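Local coordinates for protein pectate lyase (Bacillus subtilis, PDB 5AMV) that cleaves polygalacturonate by calcium-dependent beta-elimination, giving oligosaccharides with an unsaturated galacturonosyl group at their non-reducing ends, at residues Y242-K247 / Y273-Q278. Residues are numbered along the deposited sequence; the frame is centred on the assembly and turned at random.
With ADA (alpha-D-galactopyranuronic acid), chain B.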
ATOM      1  N   TYR A 242       5.948   4.835   5.681  1.00  5.93           N
ATOM      2  CA  TYR A 242       4.494   4.862   5.762  1.00  6.94           C
ATOM      3  C   TYR A 242       4.119   5.584   7.043  1.00  7.68           C
ATOM      4  O   TYR A 242       4.599   5.219   8.141  1.00  6.93           O
ATOM      5  CB  TYR A 242       4.009   3.422   5.878  1.00  6.15           C
ATOM      6  CG  TYR A 242       4.360   2.498   4.720  1.00  6.16           C
ATOM      7  CD1 TYR A 242       5.530   1.740   4.717  1.00  6.10           C
ATOM      8  CD2 TYR A 242       3.477   2.357   3.645  1.00  6.41           C
ATOM      9  CE1 TYR A 242       5.819   0.868   3.648  1.00  4.65           C
ATOM     10  CE2 TYR A 242       3.737   1.441   2.607  1.00  4.99           C
ATOM     11  CZ  TYR A 242       4.889   0.734   2.626  1.00  4.68           C
ATOM     12  OH  TYR A 242       5.227  -0.184   1.664  1.00  5.89           O
ATOM     13  N   HIS A 243       3.264   6.605   6.956  1.00  7.95           N
ATOM     14  CA  HIS A 243       2.888   7.316   8.182  1.00  8.09           C
ATOM     15  C   HIS A 243       1.493   7.904   8.176  1.00  8.50           C
ATOM     16  O   HIS A 243       1.006   8.305   7.122  1.00  7.94           O
ATOM     17  CB  HIS A 243       3.940   8.297   8.706  1.00 10.45           C
ATOM     18  CG  HIS A 243       4.164   9.494   7.843  1.00 11.95           C
ATOM     19  ND1 HIS A 243       3.487  10.678   8.043  1.00 14.88           N
ATOM     20  CD2 HIS A 243       5.049   9.734   6.846  1.00 13.52           C
ATOM     21  CE1 HIS A 243       3.901  11.581   7.172  1.00 15.42           C
ATOM     22  NE2 HIS A 243       4.865  11.040   6.445  1.00 13.53           N
ATOM     23  N   ASP A 244       0.868   7.895   9.352  1.00  7.64           N
ATOM     24  CA  ASP A 244      -0.437   8.582   9.580  1.00  8.63           C
ATOM     25  C   ASP A 244      -1.466   8.060   8.575  1.00  7.89           C
ATOM     26  O   ASP A 244      -1.929   8.769   7.661  1.00  8.17           O
ATOM     27  CB  ASP A 244      -0.240  10.110   9.503  1.00 10.81           C
ATOM     28  CG  ASP A 244       0.715  10.578  10.551  1.00 13.92           C
ATOM     29  OD1 ASP A 244       0.415  10.448  11.760  1.00 17.19           O
ATOM     30  OD2 ASP A 244       1.824  10.985  10.176  1.00 19.76           O
ATOM     31  N   HIS A 245      -1.804   6.774   8.744  1.00  5.92           N
ATOM     32  CA  HIS A 245      -2.708   6.090   7.825  1.00  6.25           C
ATOM     33  C   HIS A 245      -3.251   4.840   8.549  1.00  5.58           C
ATOM     34  O   HIS A 245      -2.595   4.326   9.470  1.00  6.26           O
ATOM     35  CB  HIS A 245      -1.936   5.722   6.527  1.00  7.20           C
ATOM     36  CG  HIS A 245      -2.770   4.981   5.526  1.00  7.06           C
ATOM     37  ND1 HIS A 245      -3.486   5.609   4.523  1.00  6.64           N
ATOM     38  CD2 HIS A 245      -3.058   3.663   5.417  1.00  6.09           C
ATOM     39  CE1 HIS A 245      -4.158   4.710   3.831  1.00  7.11           C
ATOM     40  NE2 HIS A 245      -3.922   3.520   4.348  1.00  7.66           N
ATOM     41  N   ASP A 246      -4.451   4.389   8.187  1.00  6.28           N
ATOM     42  CA  ASP A 246      -5.058   3.245   8.858  1.00  6.23           C
ATOM     43  C   ASP A 246      -4.533   1.906   8.317  1.00  7.21           C
ATOM     44  O   ASP A 246      -3.655   1.317   8.927  1.00  7.84           O
ATOM     45  CB  ASP A 246      -6.590   3.439   8.789  1.00  6.76           C
ATOM     46  CG  ASP A 246      -7.380   2.349   9.521  1.00 10.39           C
ATOM     47  OD1 ASP A 246      -6.823   1.365  10.000  1.00  9.18           O
ATOM     48  OD2 ASP A 246      -8.623   2.488   9.504  1.00 18.08           O
ATOM     49  N   LYS A 247      -4.999   1.470   7.137  1.00  6.36           N
ATOM     50  CA  LYS A 247      -4.622   0.152   6.578  1.00  7.85           C
ATOM     51  C   LYS A 247      -3.481   0.260   5.576  1.00  6.95           C
ATOM     52  O   LYS A 247      -3.660   0.720   4.440  1.00  7.95           O
ATOM     53  CB  LYS A 247      -5.849  -0.443   5.914  1.00  8.72           C
ATOM     54  CG  LYS A 247      -6.948  -0.750   6.972  1.00 12.27           C
ATOM     55  CD  LYS A 247      -8.222  -1.322   6.356  1.00 21.42           C
ATOM     56  CE  LYS A 247      -9.217  -0.275   5.959  1.00 26.94           C
ATOM     57  NZ  LYS A 247     -10.607  -0.889   6.059  1.00 27.78           N
ATOM     58  N   TYR A 273       7.182   2.490   9.707  1.00  5.96           N
ATOM     59  CA  TYR A 273       5.712   2.606   9.857  1.00  6.13           C
ATOM     60  C   TYR A 273       5.473   3.406  11.116  1.00  7.13           C
ATOM     61  O   TYR A 273       5.705   2.913  12.220  1.00  8.19           O
ATOM     62  CB  TYR A 273       5.036   1.220   9.989  1.00  5.31           C
ATOM     63  CG  TYR A 273       5.324   0.264   8.827  1.00  7.24           C
ATOM     64  CD1 TYR A 273       6.485  -0.505   8.797  1.00  5.09           C
ATOM     65  CD2 TYR A 273       4.412   0.126   7.765  1.00  7.27           C
ATOM     66  CE1 TYR A 273       6.752  -1.377   7.743  1.00  7.55           C
ATOM     67  CE2 TYR A 273       4.642  -0.777   6.740  1.00  6.16           C
ATOM     68  CZ  TYR A 273       5.828  -1.484   6.714  1.00  6.48           C
ATOM     69  OH  TYR A 273       6.131  -2.350   5.698  1.00  6.49           O
ATOM     70  N   LYS A 274       5.008   4.642  10.957  1.00  6.80           N
ATOM     71  CA  LYS A 274       4.803   5.526  12.105  1.00  6.31           C
ATOM     72  C   LYS A 274       3.337   5.974  12.131  1.00  7.54           C
ATOM     73  O   LYS A 274       2.798   6.468  11.141  1.00  6.03           O
ATOM     74  CB  LYS A 274       5.694   6.743  12.001  1.00  7.31           C
ATOM     75  CG  LYS A 274       5.441   7.722  13.201  1.00  9.06           C
ATOM     76  CD  LYS A 274       6.491   8.793  13.261  1.00 12.14           C
ATOM     77  CE  LYS A 274       6.192   9.701  14.424  1.00 14.35           C
ATOM     78  NZ  LYS A 274       7.226  10.760  14.691  1.00 18.56           N
ATOM     79  N   ASN A 275       2.659   5.721  13.240  1.00  7.44           N
ATOM     80  CA  ASN A 275       1.221   6.031  13.303  1.00  7.48           C
ATOM     81  C   ASN A 275       0.454   5.391  12.138  1.00  7.03           C
ATOM     82  O   ASN A 275      -0.354   6.022  11.455  1.00  6.70           O
ATOM     83  CB  ASN A 275       0.965   7.544  13.418  1.00  8.15           C
ATOM     84  CG  ASN A 275       1.657   8.149  14.590  1.00  9.25           C
ATOM     85  OD1 ASN A 275       1.719   7.551  15.661  1.00 13.10           O
ATOM     86  ND2 ASN A 275       2.092   9.395  14.436  1.00 13.62           N
ATOM     87  N   ILE A 276       0.712   4.086  11.999  1.00  6.31           N
ATOM     88  CA  ILE A 276      -0.027   3.213  11.132  1.00  6.81           C
ATOM     89  C   ILE A 276      -0.866   2.315  12.036  1.00  7.01           C
ATOM     90  O   ILE A 276      -0.393   1.796  13.058  1.00  7.36           O
ATOM     91  CB  ILE A 276       0.952   2.363  10.306  1.00  5.67           C
ATOM     92  CG1 ILE A 276       1.798   3.248   9.341  1.00  7.60           C
ATOM     93  CG2 ILE A 276       0.194   1.263   9.478  1.00  5.97           C
ATOM     94  CD1 ILE A 276       0.900   4.036   8.316  1.00  6.11           C
ATOM     95  N   VAL A 277      -2.153   2.195  11.719  1.00  6.62           N
ATOM     96  CA  VAL A 277      -3.064   1.444  12.585  1.00  6.13           C
ATOM     97  C   VAL A 277      -2.850  -0.060  12.434  1.00  6.62           C
ATOM     98  O   VAL A 277      -2.740  -0.769  13.447  1.00  7.22           O
ATOM     99  CB  VAL A 277      -4.580   1.785  12.342  1.00  5.89           C
ATOM    100  CG1 VAL A 277      -5.451   0.919  13.192  1.00  6.31           C
ATOM    101  CG2 VAL A 277      -4.850   3.248  12.647  1.00  4.80           C
ATOM    102  N   GLN A 278      -2.900  -0.545  11.203  1.00  7.09           N
ATOM    103  CA  GLN A 278      -2.958  -1.989  10.998  1.00  6.66           C
ATOM    104  C   GLN A 278      -2.491  -2.390   9.607  1.00  7.11           C
ATOM    105  O   GLN A 278      -2.213  -1.544   8.756  1.00  7.14           O
ATOM    106  CB  GLN A 278      -4.407  -2.443  11.226  1.00  6.91           C
ATOM    107  CG  GLN A 278      -5.397  -1.829  10.225  1.00  8.29           C
ATOM    108  CD  GLN A 278      -6.827  -2.223  10.533  1.00 12.67           C
ATOM    109  OE1 GLN A 278      -7.101  -3.405  10.778  1.00 15.30           O
ATOM    110  NE2 GLN A 278      -7.749  -1.260  10.498  1.00 12.52           N
TER
HETATM  111  C1  ADA B   2     -12.059  -5.057  14.116  1.00 25.89           C
HETATM  112  C2  ADA B   2     -11.420  -6.243  13.390  1.00 26.06           C
HETATM  113  C3  ADA B   2     -10.121  -5.786  12.699  1.00 24.02           C
HETATM  114  C4  ADA B   2     -10.409  -4.634  11.735  1.00 21.56           C
HETATM  115  C5  ADA B   2     -11.125  -3.513  12.516  1.00 22.82           C
HETATM  116  C6  ADA B   2     -11.442  -2.302  11.677  1.00 22.90           C
HETATM  117  O2  ADA B   2     -11.176  -7.325  14.310  1.00 26.73           O
HETATM  118  O3  ADA B   2      -9.479  -6.895  12.058  1.00 22.42           O
HETATM  119  O4  ADA B   2     -11.198  -5.122  10.636  1.00 22.39           O
HETATM  120  O5  ADA B   2     -12.324  -4.005  13.175  1.00 23.21           O
HETATM  121  O6B ADA B   2     -10.557  -1.784  10.924  1.00 17.77           O
HETATM  122  O6A ADA B   2     -12.615  -1.851  11.783  1.00 22.20           O
HETATM  123  O   HOH W   1       4.620  -2.529   3.431  1.00  6.45           O
HETATM  124  O   HOH W   2       3.441  11.259  12.208  1.00 30.09           O
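The rings of Tyr242 and Tyr273 lie side by side with planes parallel, but slid apart so that they barely overlap, Tyr242 CD1 coming 3.3 Å from Tyr273 CE2. Beyond this pair, the ring of Phe201 meets Tyr242 and that of Tyr295 meets Tyr273, which continues the aromatic row inside the coil. A water at the edge of the Tyr273 ring, in its plane, joins Tyr273 OH to Tyr242 OH, weakly to the latter, which also bonds Thr226. On the same side, Ile276 CD1 packs 3.8 Å from His245 CB. Where the chains turn, Asn275 ND2 bonds Asp244 OD1 weakly and a water links it to OD2, which takes His243 ND1 at that ring's edge. With CG between backbone N and carbonyl carbon (chi1 63°) and the chain extended, Gln278 carries NE2 to the syn side of Asp246 OD1 (2.8 Å, 174°). The other N-H reaches galacturonate O6B at 2.9 Å; Lys218 pairs with Asp246 OD2. A leucine in place of Gln278 would probably leave the sugar carboxylate and Asp246 OD1 without this shared donor. Backbone hydrogen bonds between parallel strands join successive coils of the family 1 right-handed parallel beta-helix, Gln278 bringing its end into the glycan pocket.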